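Local coordinates for protein glutathione synthetase-like effector 30 (Gpa-GSS30-apo) (Globodera pallida, PDB 5OET) that is a plant-parasitic nematode effector related to glutathione synthetase, probably derived from the housekeeping enzyme that joins glycine to gamma-glutamylcysteine at the expense of ATP, at residues L113-A118 and L345-R350; Q352-F355 and G359-E362. One frame throughout, in Å; residues are numbered along the deposited sequence.

Contact 1. Residues L113-A118 and L345-R350; sequences LLYFRA and LSHTKR
The helix carrying Tyr-115 meets a type I beta turn, Leu-345 to Thr-348, with the CA atoms of Tyr-115 and Ser-346 6.5 Å apart and no hydrogen bond between the two segments. On the helix side Tyr-115 carries the contact. Its side chain leaves the helix toward the turn, and with CG beside the backbone N and anti to the carbonyl carbon (chi1 -76°) the CD1-CE1 edge of the ring comes to lie beside Ser-346 O. That oxygen sits near the ring plane, 3.2 Å from both Tyr-115 CD1 and Tyr-115 CE1. His-347 meets the base of the same side chain: its CE1 is 3.7 Å from Tyr-115 CB, and Tyr-115 CD1 lies over one face of the imidazole, toward the rim. The two ring planes are inclined at 37°, their centroids 4.7 Å apart, an oblique pairing.

The imidazole is steadied from within the turn, where Ser-346 OG and His-347 ND1 are hydrogen-bonded at 2.9 Å. Ser-346 OG also bonds to Ser-119 OG on the tyrosine's helix, and both Ser-346 OG and His-347 ND1 bond to the Phe-343 carbonyl. Beyond the turn, Thr-348 is the N-cap of helix 349-354, its OG1 bonded to Met-351 N. The contact thus packs the C-terminal end of helix 98-119 against a beta turn leading into an N-capped helix, within the eukaryotic glutathione synthase fold.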
loop_
_atom_site.group_PDB
_atom_site.type_symbol
_atom_site.label_atom_id
_atom_site.label_comp_id
_atom_site.label_asym_id
_atom_site.label_seq_id
_atom_site.Cartn_x
_atom_site.Cartn_y
_atom_site.Cartn_z
ATOM N N LEU A 113 -14.802 -13.039 27.239
ATOM C CA LEU A 113 -15.928 -13.578 27.994
ATOM C C LEU A 113 -16.254 -12.806 29.263
ATOM O O LEU A 113 -17.401 -12.631 29.570
ATOM C CB LEU A 113 -15.725 -15.069 28.317
ATOM C CG LEU A 113 -15.912 -16.077 27.179
ATOM C CD1 LEU A 113 -15.870 -17.493 27.726
ATOM C CD2 LEU A 113 -17.222 -15.836 26.432
ATOM N N LEU A 114 -15.249 -12.329 29.990
ATOM C CA LEU A 114 -15.495 -11.551 31.223
ATOM C C LEU A 114 -16.182 -10.204 30.953
ATOM O O LEU A 114 -17.122 -9.847 31.627
ATOM C CB LEU A 114 -14.185 -11.316 31.964
ATOM C CG LEU A 114 -14.194 -10.313 33.111
ATOM C CD1 LEU A 114 -15.152 -10.760 34.195
ATOM C CD2 LEU A 114 -12.805 -10.133 33.687
ATOM N N TYR A 115 -15.680 -9.441 29.990
ATOM C CA TYR A 115 -16.243 -8.138 29.687
ATOM C C TYR A 115 -17.586 -8.250 28.963
ATOM O O TYR A 115 -18.455 -7.400 29.146
ATOM C CB TYR A 115 -15.253 -7.298 28.875
ATOM C CG TYR A 115 -14.153 -6.750 29.725
ATOM C CD1 TYR A 115 -14.334 -5.599 30.458
ATOM C CD2 TYR A 115 -12.940 -7.405 29.818
ATOM C CE1 TYR A 115 -13.325 -5.104 31.262
ATOM C CE2 TYR A 115 -11.919 -6.927 30.620
ATOM C CZ TYR A 115 -12.115 -5.777 31.337
ATOM O OH TYR A 115 -11.088 -5.328 32.118
ATOM N N PHE A 116 -17.765 -9.297 28.160
ATOM C CA PHE A 116 -19.050 -9.554 27.529
ATOM C C PHE A 116 -20.138 -9.802 28.561
ATOM O O PHE A 116 -21.183 -9.202 28.496
ATOM C CB PHE A 116 -18.958 -10.740 26.567
ATOM C CG PHE A 116 -20.273 -11.112 25.954
ATOM C CD1 PHE A 116 -20.969 -10.183 25.207
ATOM C CD2 PHE A 116 -20.830 -12.371 26.148
ATOM C CE1 PHE A 116 -22.200 -10.500 24.655
ATOM C CE2 PHE A 116 -22.042 -12.703 25.583
ATOM C CZ PHE A 116 -22.734 -11.763 24.840
ATOM N N ARG A 117 -19.864 -10.678 29.515
ATOM C CA ARG A 117 -20.816 -11.058 30.571
ATOM C C ARG A 117 -21.085 -9.951 31.580
ATOM O O ARG A 117 -22.206 -9.801 32.055
ATOM C CB ARG A 117 -20.320 -12.301 31.290
ATOM C CG ARG A 117 -20.369 -13.536 30.417
ATOM C CD ARG A 117 -19.700 -14.741 31.076
ATOM N NE ARG A 117 -19.522 -15.837 30.130
ATOM C CZ ARG A 117 -18.992 -17.030 30.416
ATOM N NH1 ARG A 117 -18.566 -17.320 31.644
ATOM N NH2 ARG A 117 -18.882 -17.950 29.453
ATOM N N ALA A 118 -20.059 -9.182 31.910
ATOM C CA ALA A 118 -20.244 -7.949 32.675
ATOM C C ALA A 118 -21.121 -6.934 31.944
ATOM O O ALA A 118 -21.894 -6.229 32.570
ATOM C CB ALA A 118 -18.906 -7.324 32.981
ATOM N N LEU A 345 -19.353 1.525 29.169
ATOM C CA LEU A 345 -19.445 1.498 30.630
ATOM C C LEU A 345 -18.607 0.342 31.247
ATOM O O LEU A 345 -17.973 0.507 32.290
ATOM C CB LEU A 345 -20.923 1.409 31.056
ATOM C CG LEU A 345 -21.280 1.653 32.522
ATOM C CD1 LEU A 345 -20.844 3.028 32.990
ATOM C CD2 LEU A 345 -22.776 1.487 32.726
ATOM N N SER A 346 -18.580 -0.813 30.591
ATOM C CA SER A 346 -17.790 -1.946 31.094
ATOM C C SER A 346 -16.290 -1.853 30.781
ATOM O O SER A 346 -15.537 -2.744 31.165
ATOM C CB SER A 346 -18.352 -3.282 30.571
ATOM O OG SER A 346 -17.908 -3.572 29.257
ATOM N N HIS A 347 -15.849 -0.810 30.084
ATOM C CA HIS A 347 -14.418 -0.648 29.777
ATOM C C HIS A 347 -13.819 0.634 30.351
ATOM O O HIS A 347 -12.722 1.044 29.988
ATOM C CB HIS A 347 -14.205 -0.724 28.265
ATOM C CG HIS A 347 -14.365 -2.099 27.711
ATOM N ND1 HIS A 347 -15.556 -2.793 27.768
ATOM C CD2 HIS A 347 -13.478 -2.918 27.106
ATOM C CE1 HIS A 347 -15.396 -3.976 27.205
ATOM N NE2 HIS A 347 -14.141 -4.079 26.800
ATOM N N THR A 348 -14.521 1.265 31.277
ATOM C CA THR A 348 -13.888 2.326 32.031
ATOM C C THR A 348 -12.720 1.729 32.790
ATOM O O THR A 348 -12.657 0.520 33.035
ATOM C CB THR A 348 -14.846 3.015 33.038
ATOM O OG1 THR A 348 -15.270 2.084 34.047
ATOM C CG2 THR A 348 -16.054 3.622 32.319
ATOM N N LYS A 349 -11.794 2.589 33.165
ATOM C CA LYS A 349 -10.647 2.171 33.953
ATOM C C LYS A 349 -11.081 1.908 35.387
ATOM O O LYS A 349 -10.431 1.150 36.085
ATOM C CB LYS A 349 -9.545 3.225 33.912
ATOM C CG LYS A 349 -8.134 2.679 33.792
ATOM C CD LYS A 349 -7.280 3.679 33.029
ATOM C CE LYS A 349 -7.622 3.706 31.538
ATOM N NZ LYS A 349 -7.660 5.117 31.073
ATOM N N ARG A 350 -12.161 2.551 35.823
ATOM C CA ARG A 350 -12.814 2.220 37.088
ATOM C C ARG A 350 -13.165 0.722 37.176
ATOM O O ARG A 350 -12.901 0.064 38.166
ATOM C CB ARG A 350 -14.070 3.079 37.245
ATOM C CG ARG A 350 -15.014 2.728 38.390
ATOM C CD ARG A 350 -14.305 2.685 39.715
ATOM N NE ARG A 350 -15.211 2.296 40.787
ATOM C CZ ARG A 350 -14.847 2.059 42.046
ATOM N NH1 ARG A 350 -13.587 2.155 42.416
ATOM N NH2 ARG A 350 -15.760 1.725 42.944
#

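Contact 2. Residues Q352-F355 and G359-E362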
loop_
_atom_site.group_PDB
_atom_site.type_symbol
_atom_site.label_atom_id
_atom_site.label_comp_id
_atom_site.label_asym_id
_atom_site.label_seq_id
_atom_site.Cartn_x
_atom_site.Cartn_y
_atom_site.Cartn_z
ATOM N N GLN A 352 -12.021 -1.751 35.285
ATOM C CA GLN A 352 -10.825 -2.564 35.191
ATOM C C GLN A 352 -10.190 -2.685 36.567
ATOM O O GLN A 352 -9.756 -3.762 36.974
ATOM C CB GLN A 352 -9.866 -1.951 34.179
ATOM C CG GLN A 352 -10.407 -1.987 32.747
ATOM C CD GLN A 352 -9.559 -1.188 31.780
ATOM O OE1 GLN A 352 -8.356 -1.395 31.676
ATOM N NE2 GLN A 352 -10.190 -0.275 31.054
ATOM N N GLN A 353 -10.178 -1.575 37.290
ATOM C CA GLN A 353 -9.716 -1.543 38.672
ATOM C C GLN A 353 -10.651 -2.337 39.579
ATOM O O GLN A 353 -10.181 -3.036 40.470
ATOM C CB GLN A 353 -9.564 -0.089 39.150
ATOM C CG GLN A 353 -9.064 0.093 40.578
ATOM C CD GLN A 353 -10.150 0.510 41.550
ATOM O OE1 GLN A 353 -10.932 1.415 41.270
ATOM N NE2 GLN A 353 -10.202 -0.145 42.702
ATOM N N VAL A 354 -11.960 -2.245 39.351
ATOM C CA VAL A 354 -12.933 -3.049 40.115
ATOM C C VAL A 354 -12.739 -4.555 39.905
ATOM O O VAL A 354 -12.930 -5.311 40.834
ATOM C CB VAL A 354 -14.404 -2.612 39.857
ATOM C CG1 VAL A 354 -15.410 -3.606 40.449
ATOM C CG2 VAL A 354 -14.665 -1.222 40.437
ATOM N N PHE A 355 -12.331 -4.989 38.718
ATOM C CA PHE A 355 -12.078 -6.424 38.481
ATOM C C PHE A 355 -10.868 -6.998 39.231
ATOM O O PHE A 355 -10.735 -8.209 39.309
ATOM C CB PHE A 355 -11.939 -6.737 36.977
ATOM C CG PHE A 355 -13.257 -6.780 36.242
ATOM C CD1 PHE A 355 -14.303 -7.553 36.705
ATOM C CD2 PHE A 355 -13.444 -6.057 35.090
ATOM C CE1 PHE A 355 -15.500 -7.592 36.033
ATOM C CE2 PHE A 355 -14.650 -6.099 34.407
ATOM C CZ PHE A 355 -15.677 -6.864 34.877
ATOM N N GLY A 359 -13.072 -11.849 44.204
ATOM C CA GLY A 359 -14.403 -12.324 43.794
ATOM C C GLY A 359 -14.975 -11.768 42.492
ATOM O O GLY A 359 -15.775 -12.428 41.843
ATOM N N MET A 360 -14.564 -10.564 42.097
ATOM C CA MET A 360 -15.230 -9.842 41.016
ATOM C C MET A 360 -15.069 -10.484 39.639
ATOM O O MET A 360 -15.947 -10.334 38.798
ATOM C CB MET A 360 -14.769 -8.392 40.985
ATOM C CG MET A 360 -15.175 -7.596 42.218
ATOM S SD MET A 360 -16.913 -7.130 42.241
ATOM C CE MET A 360 -17.038 -6.566 43.945
ATOM N N VAL A 361 -13.967 -11.183 39.404
ATOM C CA VAL A 361 -13.788 -11.990 38.180
ATOM C C VAL A 361 -14.521 -13.320 38.325
ATOM O O VAL A 361 -15.252 -13.731 37.432
ATOM C CB VAL A 361 -12.296 -12.271 37.867
ATOM C CG1 VAL A 361 -12.148 -13.233 36.699
ATOM C CG2 VAL A 361 -11.546 -10.985 37.567
ATOM N N GLU A 362 -14.331 -13.968 39.473
ATOM C CA GLU A 362 -14.882 -15.309 39.743
ATOM C C GLU A 362 -16.398 -15.362 39.503
ATOM O O GLU A 362 -16.921 -16.378 39.055
ATOM C CB GLU A 362 -14.533 -15.751 41.179
ATOM C CG GLU A 362 -13.085 -16.222 41.383
ATOM C CD GLU A 362 -12.029 -15.112 41.411
ATOM O OE1 GLU A 362 -10.808 -15.432 41.423
ATOM O OE2 GLU A 362 -12.405 -13.913 41.418
#
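Met-360 and Val-361 reach back across a short connection to Val-354 and Phe-355, each meeting a different part of that pair. The Met-360 side chain leaves its backbone toward Val-354 and Phe-355. Its CB and CG make the close approach, CG coming within 3.5 Å of the backbone oxygen of Val-354, and a bend at chi2 (-76°) turns the end of the chain away. The sulfur passes at longer range: Met-360 SD is 4.2 Å from Val-354 CG1, a loose apolar touch.

Phe-355 presents an edge to the methionine. The Met-360 carbonyl oxygen lies near the plane of the phenyl ring, 3.8 Å from Phe-355 CD1, while Met-360 CB stands 4.4 Å from that same ring carbon. Val-361 meets the phenylalanine near its backbone, with Val-361 CG2 3.4 Å from Phe-355 O and 4.3 Å from Phe-355 CB. This methyl reaches the carbonyl from a position beside the valine's own backbone N and anti to its carbonyl carbon.

No hydrogen bond joins the two segments. The contact is van der Waals in kind, side-chain carbons lying against carbonyl oxygens with longer apolar touches around them. The Phe-355 carbonyl is nevertheless engaged by Gln-381 NE2, and Val-361 also packs on Ala-374 and Arg-378 of helix 373-380. Met-360 and Val-361 thus pack back on Val-354 and Phe-355, a local turn-back of the chain after helix 349-354, inside the eukaryotic glutathione synthase fold.

Overall arrangement
Followed from the N terminus, the chain runs through helix 98-119 and then 226 residues, including the whole six-stranded mixed sheet and two strands, 160-173 and 179-188, of the nine-stranded one, before contact 1 closes this long loop at residues 345-350. Contact 2 opens afterwards and closes a three-residue connection, so the two lie in series, neither nesting nor crossing. Contact 1 uses the turn leading into helix 349-354, contact 2 the residues following along it; their centres are about 9 Å apart. They also touch: Tyr-115 and Phe-355 pair edge-to-face, and a probable hydrogen bond links Gln-352 NE2 to His-347 O. Together they tie helix 98-119 to the segment leading toward helix 373-380.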